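Local coordinates for protein iota-carrageenase (Alteromonas sp., PDB 1H80) that hydrolyses the beta-1,4 linkages of iota-carrageenan, a sulfated galactan of red algal cell walls, cutting within the chain and inverting the anomeric configuration, at residues 98-109 against 133-141; 257-268 against 347-358. All blocks are in the same frame, centred on the assembly; numbering follows the deposited sequence. Where two conformers were deposited one is given.

Contact 1 of 2, residues 98-109 against 133-141; sequences RLFEVGVNNIVR and AVFKLGDVR
Arg109 grips Asp139 end-on, with both terminal nitrogens on a single oxygen. NH1 of Arg109 lies 2.9 Å from OD1 of Asp139, above the carboxylate plane. NH2 of Arg109 reaches the same OD1 of Asp139 at 3.0 Å, on its syn side. NH1 also bonds to the carbonyl of Val108, which fixes the rotation of the guanidinium. Arg141 lies flat against this group, with planes 8° apart. Its chain runs extended from CG to NE, and CD of Arg141 sits over the centre of one guanidinium face. CG2 of Ile107 lies over the rim of the opposite face. The two like charges are probably eased by Asp139, whose OD2 has a second salt bridge to Arg167 and takes a water bond.

On the inner side, CG1 of Val102 packs 3.6 Å from CG2 of Val140. The ring of Phe135 receives CD2 of Phe100 over one face and CG2 of Val102 at its edge. CD2 of Phe100 lies 3.5 Å from CZ of Phe135. The ring planes are oblique, at 43°. Phe113 meets both rings, edge-to-face with Phe135.

On the other side, CG of Lys136 lies 3.8 Å from CG2 of Val104, and the Lys136 side chain touches Asp163 of strand 160-167.

Parallel backbone bonds hold the register, such as Val102 N to Lys136 O at 2.9 Å. A CB on Gly103 would run into Asp139, and one on Gly138 into the carbonyl of Gly103. Such parallel pairing between successive coils, with apolar side chains stacked inside, fits the parallel beta-helix of this enzyme, right-handed as in the pectate lyase-like clan.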
loop_
_atom_site.group_PDB
_atom_site.type_symbol
_atom_site.label_atom_id
_atom_site.label_comp_id
_atom_site.label_asym_id
_atom_site.label_seq_id
_atom_site.Cartn_x
_atom_site.Cartn_y
_atom_site.Cartn_z
ATOM N N ARG A 98 0.017 8.066 -13.245
ATOM C CA ARG A 98 0.203 6.637 -13.049
ATOM C C ARG A 98 0.784 6.096 -14.342
ATOM O O ARG A 98 0.480 6.603 -15.421
ATOM C CB ARG A 98 -1.130 5.936 -12.766
ATOM C CG ARG A 98 -1.959 6.560 -11.657
ATOM C CD ARG A 98 -2.981 7.525 -12.232
ATOM N NE ARG A 98 -3.756 8.189 -11.190
ATOM C CZ ARG A 98 -4.816 8.954 -11.425
ATOM N NH1 ARG A 98 -5.231 9.151 -12.668
ATOM N NH2 ARG A 98 -5.457 9.527 -10.415
ATOM N N LEU A 99 1.628 5.079 -14.243
ATOM C CA LEU A 99 2.210 4.491 -15.435
ATOM C C LEU A 99 1.091 3.724 -16.125
ATOM O O LEU A 99 0.877 3.857 -17.332
ATOM C CB LEU A 99 3.338 3.522 -15.078
ATOM C CG LEU A 99 4.671 4.076 -14.580
ATOM C CD1 LEU A 99 5.583 2.913 -14.229
ATOM C CD2 LEU A 99 5.312 4.943 -15.643
ATOM N N PHE A 100 0.353 2.948 -15.334
ATOM C CA PHE A 100 -0.719 2.113 -15.856
ATOM C C PHE A 100 -2.031 2.254 -15.103
ATOM O O PHE A 100 -2.055 2.264 -13.874
ATOM C CB PHE A 100 -0.296 0.644 -15.785
ATOM C CG PHE A 100 1.113 0.397 -16.237
ATOM C CD1 PHE A 100 1.486 0.634 -17.552
ATOM C CD2 PHE A 100 2.072 -0.066 -15.339
ATOM C CE1 PHE A 100 2.796 0.417 -17.973
ATOM C CE2 PHE A 100 3.384 -0.288 -15.748
ATOM C CZ PHE A 100 3.746 -0.045 -17.068
ATOM N N GLU A 101 -3.125 2.351 -15.848
ATOM C CA GLU A 101 -4.442 2.439 -15.238
ATOM C C GLU A 101 -5.213 1.221 -15.725
ATOM O O GLU A 101 -5.189 0.898 -16.911
ATOM C CB GLU A 101 -5.138 3.737 -15.643
ATOM C CG GLU A 101 -4.374 4.970 -15.177
ATOM C CD GLU A 101 -5.167 6.254 -15.319
ATOM O OE1 GLU A 101 -5.663 6.533 -16.429
ATOM O OE2 GLU A 101 -5.286 6.986 -14.314
ATOM N N VAL A 102 -5.875 0.534 -14.802
ATOM C CA VAL A 102 -6.616 -0.669 -15.151
ATOM C C VAL A 102 -8.045 -0.604 -14.642
ATOM O O VAL A 102 -8.306 -0.843 -13.463
ATOM C CB VAL A 102 -5.938 -1.921 -14.552
ATOM C CG1 VAL A 102 -6.509 -3.182 -15.184
ATOM C CG2 VAL A 102 -4.432 -1.839 -14.752
ATOM N N GLY A 103 -8.969 -0.267 -15.535
ATOM C CA GLY A 103 -10.365 -0.194 -15.157
ATOM C C GLY A 103 -10.760 1.138 -14.560
ATOM O O GLY A 103 -11.825 1.259 -13.964
ATOM N N VAL A 104 -9.906 2.142 -14.719
ATOM C CA VAL A 104 -10.208 3.458 -14.173
ATOM C C VAL A 104 -11.232 4.170 -15.045
ATOM O O VAL A 104 -12.217 4.711 -14.537
ATOM C CB VAL A 104 -8.940 4.325 -14.071
ATOM C CG1 VAL A 104 -9.308 5.732 -13.613
ATOM C CG2 VAL A 104 -7.961 3.692 -13.093
ATOM N N ASN A 105 -11.000 4.151 -16.355
ATOM C CA ASN A 105 -11.891 4.809 -17.308
ATOM C C ASN A 105 -12.647 3.841 -18.205
ATOM O O ASN A 105 -13.278 4.250 -19.179
ATOM C CB ASN A 105 -11.094 5.781 -18.173
ATOM C CG ASN A 105 -10.387 6.832 -17.353
ATOM O OD1 ASN A 105 -11.023 7.614 -16.645
ATOM N ND2 ASN A 105 -9.062 6.855 -17.435
ATOM N N ASN A 106 -12.574 2.555 -17.884
ATOM C CA ASN A 106 -13.272 1.548 -18.666
ATOM C C ASN A 106 -13.454 0.290 -17.832
ATOM O O ASN A 106 -13.164 0.281 -16.636
ATOM C CB ASN A 106 -12.493 1.232 -19.943
ATOM C CG ASN A 106 -11.133 0.633 -19.658
ATOM O OD1 ASN A 106 -10.687 0.607 -18.512
ATOM N ND2 ASN A 106 -10.461 0.155 -20.701
ATOM N N ILE A 107 -13.948 -0.764 -18.465
ATOM C CA ILE A 107 -14.179 -2.024 -17.780
ATOM C C ILE A 107 -13.157 -3.022 -18.292
ATOM O O ILE A 107 -13.062 -3.251 -19.496
ATOM C CB ILE A 107 -15.600 -2.540 -18.067
ATOM C CG1 ILE A 107 -16.618 -1.474 -17.649
ATOM C CG2 ILE A 107 -15.840 -3.848 -17.335
ATOM C CD1 ILE A 107 -18.051 -1.800 -18.025
ATOM N N VAL A 108 -12.389 -3.608 -17.381
ATOM C CA VAL A 108 -11.367 -4.569 -17.772
ATOM C C VAL A 108 -11.607 -5.928 -17.139
ATOM O O VAL A 108 -11.867 -6.032 -15.942
ATOM C CB VAL A 108 -9.966 -4.082 -17.362
ATOM C CG1 VAL A 108 -8.916 -5.119 -17.750
ATOM C CG2 VAL A 108 -9.667 -2.747 -18.026
ATOM N N ARG A 109 -11.517 -6.971 -17.956
ATOM C CA ARG A 109 -11.705 -8.335 -17.486
ATOM C C ARG A 109 -10.609 -9.204 -18.089
ATOM O O ARG A 109 -10.279 -9.055 -19.265
ATOM C CB ARG A 109 -13.072 -8.865 -17.927
ATOM C CG ARG A 109 -14.273 -8.085 -17.385
ATOM C CD ARG A 109 -14.421 -8.249 -15.876
ATOM N NE ARG A 109 -15.599 -7.558 -15.343
ATOM C CZ ARG A 109 -15.591 -6.336 -14.814
ATOM N NH1 ARG A 109 -14.465 -5.638 -14.735
ATOM N NH2 ARG A 109 -16.718 -5.813 -14.339
ATOM N N ALA A 133 2.294 6.780 -9.350
ATOM C CA ALA A 133 1.851 5.473 -8.885
ATOM C C ALA A 133 2.154 4.570 -10.076
ATOM O O ALA A 133 2.163 5.032 -11.218
ATOM C CB ALA A 133 0.362 5.478 -8.589
ATOM N N VAL A 134 2.430 3.296 -9.822
ATOM C CA VAL A 134 2.721 2.382 -10.917
ATOM C C VAL A 134 1.413 1.892 -11.537
ATOM O O VAL A 134 1.234 1.941 -12.755
ATOM C CB VAL A 134 3.550 1.182 -10.426
ATOM C CG1 VAL A 134 3.843 0.240 -11.579
ATOM C CG2 VAL A 134 4.852 1.678 -9.812
ATOM N N PHE A 135 0.502 1.427 -10.690
ATOM C CA PHE A 135 -0.802 0.946 -11.140
ATOM C C PHE A 135 -1.930 1.575 -10.345
ATOM O O PHE A 135 -1.835 1.719 -9.129
ATOM C CB PHE A 135 -0.964 -0.571 -10.944
ATOM C CG PHE A 135 -0.259 -1.412 -11.958
ATOM C CD1 PHE A 135 1.050 -1.829 -11.747
ATOM C CD2 PHE A 135 -0.914 -1.813 -13.119
ATOM C CE1 PHE A 135 1.696 -2.639 -12.678
ATOM C CE2 PHE A 135 -0.277 -2.621 -14.057
ATOM C CZ PHE A 135 1.030 -3.033 -13.835
ATOM N N LYS A 136 -2.995 1.955 -11.038
ATOM C CA LYS A 136 -4.186 2.445 -10.368
ATOM C C LYS A 136 -5.244 1.490 -10.899
ATOM O O LYS A 136 -5.488 1.429 -12.106
ATOM C CB LYS A 136 -4.543 3.879 -10.751
ATOM C CG LYS A 136 -5.800 4.343 -10.023
ATOM C CD LYS A 136 -6.103 5.812 -10.236
ATOM C CE LYS A 136 -7.357 6.206 -9.470
ATOM N NZ LYS A 136 -7.679 7.654 -9.607
ATOM N N LEU A 137 -5.844 0.721 -9.998
ATOM C CA LEU A 137 -6.854 -0.253 -10.382
ATOM C C LEU A 137 -8.248 0.264 -10.087
ATOM O O LEU A 137 -8.471 0.943 -9.084
ATOM C CB LEU A 137 -6.632 -1.563 -9.626
ATOM C CG LEU A 137 -5.203 -2.114 -9.635
ATOM C CD1 LEU A 137 -5.164 -3.403 -8.837
ATOM C CD2 LEU A 137 -4.736 -2.349 -11.068
ATOM N N GLY A 138 -9.178 -0.062 -10.978
ATOM C CA GLY A 138 -10.560 0.342 -10.810
ATOM C C GLY A 138 -11.475 -0.836 -11.087
ATOM O O GLY A 138 -11.441 -1.847 -10.377
ATOM N N ASP A 139 -12.290 -0.711 -12.129
ATOM C CA ASP A 139 -13.226 -1.760 -12.503
ATOM C C ASP A 139 -12.525 -2.849 -13.309
ATOM O O ASP A 139 -12.636 -2.907 -14.537
ATOM C CB ASP A 139 -14.371 -1.173 -13.329
ATOM C CG ASP A 139 -15.534 -2.135 -13.476
ATOM O OD1 ASP A 139 -15.366 -3.344 -13.198
ATOM O OD2 ASP A 139 -16.624 -1.681 -13.882
ATOM N N VAL A 140 -11.799 -3.706 -12.602
ATOM C CA VAL A 140 -11.081 -4.805 -13.226
ATOM C C VAL A 140 -11.310 -6.076 -12.422
ATOM O O VAL A 140 -11.312 -6.051 -11.193
ATOM C CB VAL A 140 -9.559 -4.492 -13.325
ATOM C CG1 VAL A 140 -8.992 -4.157 -11.955
ATOM C CG2 VAL A 140 -8.819 -5.675 -13.929
ATOM N N ARG A 141 -11.540 -7.181 -13.127
ATOM C CA ARG A 141 -11.763 -8.472 -12.483
ATOM C C ARG A 141 -10.972 -9.535 -13.208
ATOM O O ARG A 141 -10.806 -9.469 -14.429
ATOM C CB ARG A 141 -13.237 -8.851 -12.506
ATOM C CG ARG A 141 -14.124 -7.827 -11.854
ATOM C CD ARG A 141 -15.555 -8.304 -11.789
ATOM N NE ARG A 141 -16.416 -7.222 -11.337
ATOM C CZ ARG A 141 -17.729 -7.323 -11.182
ATOM N NH1 ARG A 141 -18.348 -8.470 -11.441
ATOM N NH2 ARG A 141 -18.422 -6.270 -10.780
HETATM O O HOH W 1 -18.696 -3.378 -14.134
#

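Contact 2 of 2, residues 257-268 against 347-358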
loop_
_atom_site.group_PDB
_atom_site.type_symbol
_atom_site.label_atom_id
_atom_site.label_comp_id
_atom_site.label_asym_id
_atom_site.label_seq_id
_atom_site.Cartn_x
_atom_site.Cartn_y
_atom_site.Cartn_z
ATOM N N LYS A 257 -16.676 0.394 6.651
ATOM C CA LYS A 257 -16.961 -0.899 7.251
ATOM C C LYS A 257 -16.443 -1.949 6.271
ATOM O O LYS A 257 -17.049 -2.192 5.225
ATOM C CB LYS A 257 -18.464 -1.086 7.456
ATOM C CG LYS A 257 -18.824 -2.464 7.976
ATOM C CD LYS A 257 -20.307 -2.576 8.282
ATOM C CE LYS A 257 -20.646 -3.952 8.825
ATOM N NZ LYS A 257 -22.073 -4.049 9.237
ATOM N N ASN A 258 -15.313 -2.558 6.610
ATOM C CA ASN A 258 -14.695 -3.566 5.761
ATOM C C ASN A 258 -15.030 -4.973 6.224
ATOM O O ASN A 258 -15.594 -5.167 7.301
ATOM C CB ASN A 258 -13.178 -3.375 5.762
ATOM C CG ASN A 258 -12.765 -2.024 5.221
ATOM O OD1 ASN A 258 -12.789 -1.789 4.014
ATOM N ND2 ASN A 258 -12.397 -1.118 6.121
ATOM N N GLY A 259 -14.663 -5.951 5.399
ATOM C CA GLY A 259 -14.927 -7.340 5.708
ATOM C C GLY A 259 -13.762 -8.108 6.301
ATOM O O GLY A 259 -12.944 -7.558 7.046
ATOM N N ASP A 260 -13.685 -9.389 5.956
ATOM C CA ASP A 260 -12.652 -10.268 6.480
ATOM C C ASP A 260 -11.323 -10.187 5.754
ATOM O O ASP A 260 -11.267 -9.983 4.538
ATOM C CB ASP A 260 -13.136 -11.719 6.467
ATOM C CG ASP A 260 -14.475 -11.900 7.159
ATOM O OD1 ASP A 260 -14.844 -11.042 7.989
ATOM O OD2 ASP A 260 -15.155 -12.910 6.877
ATOM N N VAL A 261 -10.251 -10.363 6.520
ATOM C CA VAL A 261 -8.900 -10.334 5.985
ATOM C C VAL A 261 -8.066 -11.374 6.710
ATOM O O VAL A 261 -8.126 -11.484 7.932
ATOM C CB VAL A 261 -8.218 -8.955 6.204
ATOM C CG1 VAL A 261 -6.799 -8.976 5.632
ATOM C CG2 VAL A 261 -9.037 -7.854 5.555
ATOM N N GLN A 262 -7.305 -12.155 5.954
ATOM C CA GLN A 262 -6.427 -13.141 6.557
ATOM C C GLN A 262 -5.026 -12.891 6.040
ATOM O O GLN A 262 -4.809 -12.789 4.832
ATOM C CB GLN A 262 -6.840 -14.567 6.208
ATOM C CG GLN A 262 -5.836 -15.586 6.727
ATOM C CD GLN A 262 -6.246 -17.008 6.441
ATOM O OE1 GLN A 262 -7.144 -17.548 7.088
ATOM N NE2 GLN A 262 -5.595 -17.625 5.460
ATOM N N VAL A 263 -4.080 -12.788 6.962
ATOM C CA VAL A 263 -2.695 -12.554 6.597
ATOM C C VAL A 263 -1.827 -13.620 7.237
ATOM O O VAL A 263 -2.004 -13.959 8.408
ATOM C CB VAL A 263 -2.204 -11.173 7.086
ATOM C CG1 VAL A 263 -0.793 -10.923 6.586
ATOM C CG2 VAL A 263 -3.135 -10.080 6.599
ATOM N N THR A 264 -0.898 -14.163 6.462
ATOM C CA THR A 264 0.011 -15.173 6.980
ATOM C C THR A 264 1.436 -14.799 6.612
ATOM O O THR A 264 1.686 -14.252 5.538
ATOM C CB THR A 264 -0.292 -16.579 6.409
ATOM O OG1 THR A 264 -0.191 -16.552 4.978
ATOM C CG2 THR A 264 -1.688 -17.030 6.814
ATOM N N ASN A 265 2.359 -15.076 7.524
ATOM C CA ASN A 265 3.776 -14.818 7.308
ATOM C C ASN A 265 4.104 -13.350 7.070
ATOM O O ASN A 265 4.324 -12.916 5.938
ATOM C CB ASN A 265 4.278 -15.671 6.143
ATOM C CG ASN A 265 5.779 -15.588 5.963
ATOM O OD1 ASN A 265 6.491 -15.066 6.823
ATOM N ND2 ASN A 265 6.269 -16.109 4.845
ATOM N N VAL A 266 4.135 -12.591 8.156
ATOM C CA VAL A 266 4.450 -11.171 8.106
ATOM C C VAL A 266 5.798 -10.990 8.777
ATOM O O VAL A 266 6.032 -11.520 9.858
ATOM C CB VAL A 266 3.395 -10.345 8.867
ATOM C CG1 VAL A 266 3.770 -8.869 8.859
ATOM C CG2 VAL A 266 2.029 -10.559 8.245
ATOM N N SER A 267 6.695 -10.255 8.138
ATOM C CA SER A 267 8.001 -10.046 8.735
ATOM C C SER A 267 8.468 -8.626 8.519
ATOM O O SER A 267 8.186 -8.008 7.493
ATOM C CB SER A 267 9.020 -11.022 8.150
ATOM O OG SER A 267 9.199 -10.788 6.770
ATOM N N SER A 268 9.177 -8.108 9.508
ATOM C CA SER A 268 9.685 -6.756 9.430
ATOM C C SER A 268 11.116 -6.711 9.918
ATOM O O SER A 268 11.517 -7.515 10.759
ATOM C CB SER A 268 8.831 -5.827 10.293
ATOM O OG SER A 268 8.907 -6.154 11.665
ATOM N N SER A 347 -14.405 -0.195 10.421
ATOM C CA SER A 347 -13.999 -1.427 11.071
ATOM C C SER A 347 -13.631 -2.482 10.048
ATOM O O SER A 347 -13.659 -2.237 8.844
ATOM C CB SER A 347 -15.149 -1.955 11.928
ATOM O OG SER A 347 -16.283 -2.232 11.118
ATOM N N PHE A 348 -13.253 -3.646 10.556
ATOM C CA PHE A 348 -12.933 -4.795 9.729
ATOM C C PHE A 348 -13.709 -5.950 10.334
ATOM O O PHE A 348 -14.084 -5.906 11.508
ATOM C CB PHE A 348 -11.437 -5.108 9.741
ATOM C CG PHE A 348 -10.631 -4.242 8.821
ATOM C CD1 PHE A 348 -10.128 -3.019 9.250
ATOM C CD2 PHE A 348 -10.395 -4.642 7.507
ATOM C CE1 PHE A 348 -9.398 -2.202 8.386
ATOM C CE2 PHE A 348 -9.668 -3.837 6.633
ATOM C CZ PHE A 348 -9.167 -2.612 7.073
ATOM N N GLY A 349 -13.966 -6.973 9.531
ATOM C CA GLY A 349 -14.700 -8.122 10.023
ATOM C C GLY A 349 -13.772 -9.047 10.775
ATOM O O GLY A 349 -13.099 -8.636 11.722
ATOM N N THR A 350 -13.735 -10.304 10.356
ATOM C CA THR A 350 -12.869 -11.279 10.992
ATOM C C THR A 350 -11.475 -11.098 10.415
ATOM O O THR A 350 -11.258 -11.316 9.225
ATOM C CB THR A 350 -13.360 -12.707 10.720
ATOM O OG1 THR A 350 -14.678 -12.859 11.263
ATOM C CG2 THR A 350 -12.427 -13.733 11.355
ATOM N N VAL A 351 -10.542 -10.673 11.262
ATOM C CA VAL A 351 -9.166 -10.459 10.838
ATOM C C VAL A 351 -8.222 -11.320 11.656
ATOM O O VAL A 351 -8.217 -11.260 12.886
ATOM C CB VAL A 351 -8.739 -8.986 11.010
ATOM C CG1 VAL A 351 -7.267 -8.826 10.645
ATOM C CG2 VAL A 351 -9.605 -8.087 10.141
ATOM N N LYS A 352 -7.427 -12.127 10.965
ATOM C CA LYS A 352 -6.458 -12.988 11.619
ATOM C C LYS A 352 -5.131 -12.862 10.899
ATOM O O LYS A 352 -5.076 -12.895 9.669
ATOM C CB LYS A 352 -6.924 -14.442 11.601
ATOM C CG LYS A 352 -8.190 -14.678 12.396
ATOM C CD LYS A 352 -8.557 -16.147 12.429
ATOM C CE LYS A 352 -9.887 -16.356 13.135
ATOM N NZ LYS A 352 -10.282 -17.791 13.163
ATOM N N VAL A 353 -4.072 -12.693 11.680
ATOM C CA VAL A 353 -2.720 -12.565 11.153
ATOM C C VAL A 353 -1.883 -13.656 11.810
ATOM O O VAL A 353 -1.682 -13.641 13.026
ATOM C CB VAL A 353 -2.123 -11.187 11.496
ATOM C CG1 VAL A 353 -0.736 -11.051 10.888
ATOM C CG2 VAL A 353 -3.047 -10.084 10.992
ATOM N N PHE A 354 -1.401 -14.600 11.006
ATOM C CA PHE A 354 -0.600 -15.709 11.518
ATOM C C PHE A 354 0.882 -15.560 11.205
ATOM O O PHE A 354 1.252 -15.102 10.126
ATOM C CB PHE A 354 -1.072 -17.041 10.920
ATOM C CG PHE A 354 -2.526 -17.339 11.144
ATOM C CD1 PHE A 354 -3.501 -16.755 10.345
ATOM C CD2 PHE A 354 -2.920 -18.226 12.142
ATOM C CE1 PHE A 354 -4.851 -17.050 10.533
ATOM C CE2 PHE A 354 -4.263 -18.529 12.338
ATOM C CZ PHE A 354 -5.233 -17.940 11.531
ATOM N N ASP A 355 1.718 -15.970 12.158
ATOM C CA ASP A 355 3.172 -15.934 12.021
ATOM C C ASP A 355 3.735 -14.547 11.738
ATOM O O ASP A 355 3.968 -14.171 10.590
ATOM C CB ASP A 355 3.623 -16.908 10.928
ATOM C CG ASP A 355 3.098 -18.315 11.148
ATOM O OD1 ASP A 355 3.123 -18.792 12.304
ATOM O OD2 ASP A 355 2.667 -18.951 10.162
ATOM N N VAL A 356 3.966 -13.797 12.808
ATOM C CA VAL A 356 4.496 -12.447 12.713
ATOM C C VAL A 356 5.890 -12.419 13.325
ATOM O O VAL A 356 6.097 -12.902 14.437
ATOM C CB VAL A 356 3.592 -11.451 13.474
ATOM C CG1 VAL A 356 4.135 -10.041 13.340
ATOM C CG2 VAL A 356 2.167 -11.527 12.936
ATOM N N THR A 357 6.848 -11.872 12.590
ATOM C CA THR A 357 8.215 -11.783 13.085
ATOM C C THR A 357 8.737 -10.371 12.883
ATOM O O THR A 357 8.748 -9.856 11.767
ATOM C CB THR A 357 9.149 -12.766 12.349
ATOM O OG1 THR A 357 8.660 -14.103 12.514
ATOM C CG2 THR A 357 10.568 -12.681 12.910
ATOM N N ALA A 358 9.159 -9.743 13.974
ATOM C CA ALA A 358 9.697 -8.395 13.906
ATOM C C ALA A 358 11.144 -8.420 14.366
ATOM O O ALA A 358 11.435 -8.804 15.494
ATOM C CB ALA A 358 8.885 -7.452 14.787
HETATM O O HOH W 2 7.105 -14.361 10.021
#
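Two successive rungs of the parallel beta-helix pair here, strand 261-268 running beside strand 351-358 at 7°. The backbone ladder is regular up to Phe354, with Val263 N bonding to Lys352 O at 2.9 Å. There Asn265 N and Val266 N bond in succession to Phe354 O and Asp355 O. Asn265 and Asp355 both have positive phi, which probably lets the two strands bend in step. Val261, Val263 and Val266 line up with Val351, Val353 and Val356 on one face of the strands. CG2 of Val266 meets CG1 of Val353 at 3.9 Å.

Before the strands, CB of Asn258 makes a CH-pi contact, 3.9 Å from the centroid of the Phe348 ring, with amide and ring planes 23° apart. Both N and ND2 of Asn258 bond to the carbonyl of Ser347, from opposite faces of its plane. OD1 of Asn258 is held by Ile232 N. An alanine in place of Phe348 would remove the ring and would probably leave a gap beside Asn258 and Val261 CG2. With CG beside the backbone N (chi1 -53°), Asp260 brings OD1 to Thr350 N at 2.7 Å, the donor lying above the carboxylate plane.

The pair sits between strand 231-243, which bonds to 261-268, and strand 421-429, which pairs in parallel with 351-359. Phe354 stacks on Phe424 of the latter, while Val275 of strand 275-277 packs against Val266, Val353 and Val356.

Overall arrangement
Contact 1 and contact 2 belong to the same beta-helix but to separate lengths of it. Their centres are 26 Å apart and their nearest atoms about 14 Å, so they do not touch. Both segments of contact 1 come earlier in the sequence than either segment of contact 2. The rungs of contact 1 are joined by 23 residues, those of contact 2 by 78, including helix 331-340 and unmodelled loops. A sodium ion lies about 5 Å from the side chain of Ala133 in contact 1. Contact 2 is farther from metal, its Ser347 side chain about 9 Å from a calcium ion. Arg141 has a glycerol about 4 Å away, probably from the crystallisation liquor.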